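Local coordinates for protein PBP5 (Haemophilus influenzae, PDB 3A3J) that removes the terminal D-alanine from cell-wall peptide precursors, acting as a serine D-alanyl-D-alanine carboxypeptidase of the penicillin-binding protein class, at residues L37-T42 against S99-T104; L91-I96 against Y172-F177. All blocks are in the same frame, centred on the assembly; numbering follows the deposited sequence.

Interaction 1 (L37-T42 against S99-T104)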
loop_
_atom_site.group_PDB
_atom_site.type_symbol
_atom_site.label_atom_id
_atom_site.label_comp_id
_atom_site.label_asym_id
_atom_site.label_seq_id
_atom_site.Cartn_x
_atom_site.Cartn_y
_atom_site.Cartn_z
ATOM N N LEU A 37 11.355 2.798 6.080
ATOM C CA LEU A 37 9.994 2.545 5.443
ATOM C C LEU A 37 9.066 3.668 5.954
ATOM O O LEU A 37 8.025 4.039 5.313
ATOM C CB LEU A 37 9.437 1.207 5.885
ATOM C CG LEU A 37 10.311 -0.023 5.616
ATOM C CD1 LEU A 37 9.650 -1.312 6.178
ATOM C CD2 LEU A 37 10.567 -0.107 4.167
ATOM N N THR A 38 9.500 4.312 7.062
ATOM C CA THR A 38 8.776 5.537 7.546
ATOM C C THR A 38 8.549 6.527 6.430
ATOM O O THR A 38 7.459 7.193 6.356
ATOM C CB THR A 38 9.536 6.229 8.713
ATOM O OG1 THR A 38 9.670 5.274 9.789
ATOM C CG2 THR A 38 8.739 7.501 9.185
ATOM N N LYS A 39 9.554 6.656 5.541
ATOM C CA LYS A 39 9.423 7.614 4.389
ATOM C C LYS A 39 8.274 7.369 3.423
ATOM O O LYS A 39 7.910 8.256 2.609
ATOM C CB LYS A 39 10.749 7.721 3.605
ATOM C CG LYS A 39 11.824 8.358 4.522
ATOM C CD LYS A 39 13.229 8.095 4.040
ATOM C CE LYS A 39 14.283 8.868 4.904
ATOM N NZ LYS A 39 14.731 7.962 5.963
ATOM N N MET A 40 7.782 6.135 3.399
ATOM C CA MET A 40 6.557 5.848 2.618
ATOM C C MET A 40 5.349 6.686 3.132
ATOM O O MET A 40 4.675 7.300 2.349
ATOM C CB MET A 40 6.216 4.321 2.755
ATOM C CG MET A 40 7.029 3.492 1.724
ATOM S SD MET A 40 6.927 1.763 2.077
ATOM C CE MET A 40 5.193 1.308 2.436
ATOM N N MET A 41 5.131 6.699 4.441
ATOM C CA MET A 41 4.074 7.585 5.035
ATOM C C MET A 41 4.352 9.063 4.754
ATOM O O MET A 41 3.499 9.823 4.254
ATOM C CB MET A 41 3.897 7.332 6.545
ATOM C CG MET A 41 2.625 8.105 7.164
ATOM S SD MET A 41 1.111 7.902 6.173
ATOM C CE MET A 41 0.547 6.472 6.999
ATOM N N THR A 42 5.593 9.473 4.985
ATOM C CA THR A 42 5.980 10.879 4.623
ATOM C C THR A 42 5.631 11.237 3.196
ATOM O O THR A 42 5.076 12.314 2.907
ATOM C CB THR A 42 7.515 11.150 4.864
ATOM O OG1 THR A 42 7.833 10.897 6.241
ATOM C CG2 THR A 42 7.862 12.586 4.491
ATOM N N SER A 99 15.878 8.239 -0.131
ATOM C CA SER A 99 15.610 8.311 1.302
ATOM C C SER A 99 16.304 9.515 1.959
ATOM O O SER A 99 16.960 9.375 3.000
ATOM C CB SER A 99 16.160 7.063 1.923
ATOM O OG SER A 99 15.279 6.035 1.590
ATOM N N GLY A 100 16.252 10.670 1.296
ATOM C CA GLY A 100 17.037 11.835 1.843
ATOM C C GLY A 100 16.478 12.328 3.174
ATOM O O GLY A 100 15.363 12.787 3.209
ATOM N N ASN A 101 17.232 12.205 4.254
ATOM C CA ASN A 101 16.730 12.647 5.607
ATOM C C ASN A 101 16.506 14.168 5.732
ATOM O O ASN A 101 15.523 14.660 6.372
ATOM C CB ASN A 101 17.601 12.103 6.729
ATOM C CG ASN A 101 17.339 10.646 6.954
ATOM O OD1 ASN A 101 16.270 10.155 6.594
ATOM N ND2 ASN A 101 18.293 9.934 7.508
ATOM N N ASP A 102 17.422 14.883 5.080
ATOM C CA ASP A 102 17.388 16.326 5.020
ATOM C C ASP A 102 16.181 16.704 4.189
ATOM O O ASP A 102 15.425 17.614 4.564
ATOM C CB ASP A 102 18.722 16.903 4.420
ATOM C CG ASP A 102 19.170 16.192 3.114
ATOM O OD1 ASP A 102 18.446 15.283 2.571
ATOM O OD2 ASP A 102 20.269 16.569 2.629
ATOM N N ALA A 103 15.940 15.987 3.094
ATOM C CA ALA A 103 14.728 16.284 2.281
ATOM C C ALA A 103 13.435 16.085 3.036
ATOM O O ALA A 103 12.489 16.789 2.745
ATOM C CB ALA A 103 14.666 15.422 1.047
ATOM N N THR A 104 13.363 15.129 3.974
ATOM C CA THR A 104 12.102 14.924 4.618
ATOM C C THR A 104 11.768 16.085 5.629
ATOM O O THR A 104 10.581 16.501 5.812
ATOM C CB THR A 104 12.039 13.618 5.359
ATOM O OG1 THR A 104 12.948 13.669 6.426
ATOM C CG2 THR A 104 12.388 12.450 4.505
#
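K39 reaches from helix 38-51 to the turn that starts helix 101-112, and its amine meets the side-chain amide of N101: NZ lies 2.8 Å from OD1, a weak hydrogen bond, with the two side chains crossing at about a right angle. The amine is also hydrogen-bonded to S36 OG and H140 O, so OD1 of N101 adds a weaker contact; the amide nitrogen of N101 turns to S75. K39 is probably the proton acceptor, S36 the acyl-ester nucleophile and S99 the third active-site residue, matching the SxxK and SxN motifs of these enzymes. Lysine suits the place because its methylenes pack while its tip stays polar. The chain runs extended until a bend at chi4 (93°) turns NZ toward S36 and leaves the CE-NZ bond beside N101 OD1, consistent with the weakness there. CD lies 3.8 Å from S99 CB, and CE stands 4.1 Å from CG2 of T104. Threonine suits T104 because its hydroxyl OG1 bonds back to N101 O at 2.8 Å while its methyl faces the lysine. V95 of helix 88-98 packs against K39 and T104, while K202 of strand 197-206 touches K39 and makes a weak hydrogen bond, through NZ, with S99 OG.

Interaction 2 (L91-I96 against Y172-F177)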
loop_
_atom_site.group_PDB
_atom_site.type_symbol
_atom_site.label_atom_id
_atom_site.label_comp_id
_atom_site.label_asym_id
_atom_site.label_seq_id
_atom_site.Cartn_x
_atom_site.Cartn_y
_atom_site.Cartn_z
ATOM N N LEU A 91 12.653 17.683 -3.815
ATOM C CA LEU A 91 12.687 17.182 -2.446
ATOM C C LEU A 91 12.010 15.809 -2.327
ATOM O O LEU A 91 12.475 14.927 -1.687
ATOM C CB LEU A 91 12.051 18.201 -1.488
ATOM C CG LEU A 91 12.788 19.551 -1.287
ATOM C CD1 LEU A 91 11.879 20.451 -0.481
ATOM C CD2 LEU A 91 14.049 19.204 -0.508
ATOM N N ASN A 92 10.837 15.712 -2.892
ATOM C CA ASN A 92 10.030 14.504 -2.879
ATOM C C ASN A 92 10.744 13.339 -3.635
ATOM O O ASN A 92 10.936 12.235 -3.089
ATOM C CB ASN A 92 8.708 14.849 -3.565
ATOM C CG ASN A 92 7.618 13.850 -3.230
ATOM O OD1 ASN A 92 6.781 13.609 -4.063
ATOM N ND2 ASN A 92 7.692 13.199 -2.066
ATOM N N ARG A 93 11.259 13.650 -4.822
ATOM C CA ARG A 93 12.100 12.687 -5.534
ATOM C C ARG A 93 13.220 12.258 -4.608
ATOM O O ARG A 93 13.476 11.052 -4.451
ATOM C CB ARG A 93 12.570 13.270 -6.899
ATOM C CG ARG A 93 13.477 12.402 -7.776
ATOM C CD ARG A 93 12.939 12.278 -9.253
ATOM N NE ARG A 93 12.333 13.510 -9.622
ATOM C CZ ARG A 93 11.255 13.634 -10.361
ATOM N NH1 ARG A 93 10.616 12.587 -10.873
ATOM N NH2 ARG A 93 10.819 14.828 -10.544
ATOM N N GLY A 94 13.839 13.188 -3.875
ATOM C CA GLY A 94 14.947 12.772 -3.021
ATOM C C GLY A 94 14.539 11.882 -1.861
ATOM O O GLY A 94 15.307 11.012 -1.426
ATOM N N VAL A 95 13.399 12.191 -1.227
ATOM C CA VAL A 95 12.833 11.294 -0.204
ATOM C C VAL A 95 12.516 9.905 -0.819
ATOM O O VAL A 95 12.848 8.903 -0.259
ATOM C CB VAL A 95 11.452 11.861 0.305
ATOM C CG1 VAL A 95 10.757 10.818 1.209
ATOM C CG2 VAL A 95 11.670 13.238 1.008
ATOM N N ILE A 96 11.798 9.906 -1.933
ATOM C CA ILE A 96 11.354 8.662 -2.557
ATOM C C ILE A 96 12.508 7.791 -3.129
ATOM O O ILE A 96 12.661 6.683 -2.691
ATOM C CB ILE A 96 10.385 8.931 -3.654
ATOM C CG1 ILE A 96 8.999 9.305 -3.064
ATOM C CG2 ILE A 96 10.300 7.651 -4.555
ATOM C CD1 ILE A 96 8.099 9.918 -4.161
ATOM N N TYR A 172 8.883 5.856 -7.586
ATOM C CA TYR A 172 9.478 4.743 -6.857
ATOM C C TYR A 172 10.237 3.708 -7.725
ATOM O O TYR A 172 10.956 2.908 -7.191
ATOM C CB TYR A 172 8.377 3.977 -6.189
ATOM C CG TYR A 172 7.875 4.671 -4.979
ATOM C CD1 TYR A 172 8.268 4.260 -3.741
ATOM C CD2 TYR A 172 7.044 5.783 -5.078
ATOM C CE1 TYR A 172 7.853 4.927 -2.632
ATOM C CE2 TYR A 172 6.584 6.434 -3.939
ATOM C CZ TYR A 172 7.003 5.998 -2.750
ATOM O OH TYR A 172 6.588 6.617 -1.603
ATOM N N SER A 173 10.076 3.722 -9.033
ATOM C CA SER A 173 10.904 2.858 -9.841
ATOM C C SER A 173 12.074 3.660 -10.538
ATOM O O SER A 173 12.800 3.112 -11.393
ATOM C CB SER A 173 10.025 2.148 -10.867
ATOM O OG SER A 173 9.287 3.165 -11.522
ATOM N N GLU A 174 12.301 4.923 -10.154
ATOM C CA GLU A 174 13.428 5.641 -10.738
ATOM C C GLU A 174 14.666 5.021 -10.103
ATOM O O GLU A 174 14.676 4.801 -8.891
ATOM C CB GLU A 174 13.335 7.154 -10.469
ATOM C CG GLU A 174 12.187 7.743 -11.264
ATOM C CD GLU A 174 12.023 9.209 -10.962
ATOM O OE1 GLU A 174 12.893 9.718 -10.236
ATOM O OE2 GLU A 174 11.034 9.841 -11.385
ATOM N N LYS A 175 15.669 4.692 -10.932
ATOM C CA LYS A 175 16.845 3.883 -10.501
ATOM C C LYS A 175 17.967 4.685 -9.804
ATOM O O LYS A 175 18.758 4.128 -9.028
ATOM C CB LYS A 175 17.410 3.102 -11.715
ATOM C CG LYS A 175 16.498 1.845 -12.128
ATOM C CD LYS A 175 17.323 0.769 -12.872
ATOM C CE LYS A 175 16.659 0.162 -14.088
ATOM N NZ LYS A 175 15.310 -0.234 -13.818
ATOM N N ASP A 176 17.994 5.987 -10.054
ATOM C CA ASP A 176 18.970 6.912 -9.408
ATOM C C ASP A 176 18.437 8.333 -9.389
ATOM O O ASP A 176 17.407 8.609 -9.994
ATOM C CB ASP A 176 20.354 6.856 -10.095
ATOM C CG ASP A 176 20.272 7.113 -11.579
ATOM O OD1 ASP A 176 19.782 8.163 -11.982
ATOM O OD2 ASP A 176 20.652 6.225 -12.380
ATOM N N PHE A 177 19.147 9.250 -8.729
ATOM C CA PHE A 177 18.666 10.653 -8.726
ATOM C C PHE A 177 19.901 11.496 -8.554
ATOM O O PHE A 177 20.717 11.257 -7.665
ATOM C CB PHE A 177 17.712 10.888 -7.515
ATOM C CG PHE A 177 17.332 12.361 -7.244
ATOM C CD1 PHE A 177 16.807 13.159 -8.237
ATOM C CD2 PHE A 177 17.396 12.886 -5.961
ATOM C CE1 PHE A 177 16.431 14.464 -7.963
ATOM C CE2 PHE A 177 16.964 14.214 -5.685
ATOM C CZ PHE A 177 16.455 14.959 -6.668
#
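R93 and E174 form a salt bridge, NH1 to OE2 at 2.8 Å, at the partly exposed side of the contact. NH1 meets the syn lone pair of OE2 with a moderately bent N-H...O angle of 145°, and the guanidinium and carboxylate planes lie only 10° apart, so the charged groups meet edge to edge. A long side chain suits R93 because it packs as well as pairs: with CG anti to the backbone N (chi1 179°), the stem lies across F177, and CG makes a CH-pi contact 3.7 Å from the ring centroid. Bends at chi2 and chi3 then carry the guanidinium to the glutamate. Beside it, the bare backbone of G94 lets the same ring come close, CA to CE2 at 3.6 Å. Deeper in, the branch at CB gives I96 a methyl, CG2, over the centre of the Y172 ring, 3.7 Å from the centroid, while CG1 and CD1 run on to the CE2 side. The arrangement joins helix 88-98 to the connection entering the hairpin 176-185, next to the active site of this penicillin-binding, beta-lactamase-like fold; the I96 carbonyl accepts a hydrogen bond from K202, probably a substrate-binding residue.

In the fold
Interactions 1 and 2 have centres about 10 Å apart in the carboxypeptidase domain, on the same side of the chain's centre. Their segments alternate along the sequence: 37-42, 91-96, 99-104, 172-177. Helix 88-98 of interaction 2 runs almost directly into helix 101-112 of interaction 1, and the turn between them is tied by a probable hydrogen bond from G100 N to G94 O, 2.9 Å. A103 packs on V95 and on the backbone oxygen of L91, so the two contacts adjoin. Interaction 1 gathers the probable proton-accepting lysine and the second active-site serine, S99, whereas interaction 2 fastens helix 88-98 to the segment entering hairpin 176-185. K202 on strand 197-206 lies near both, linking them to the probable substrate site.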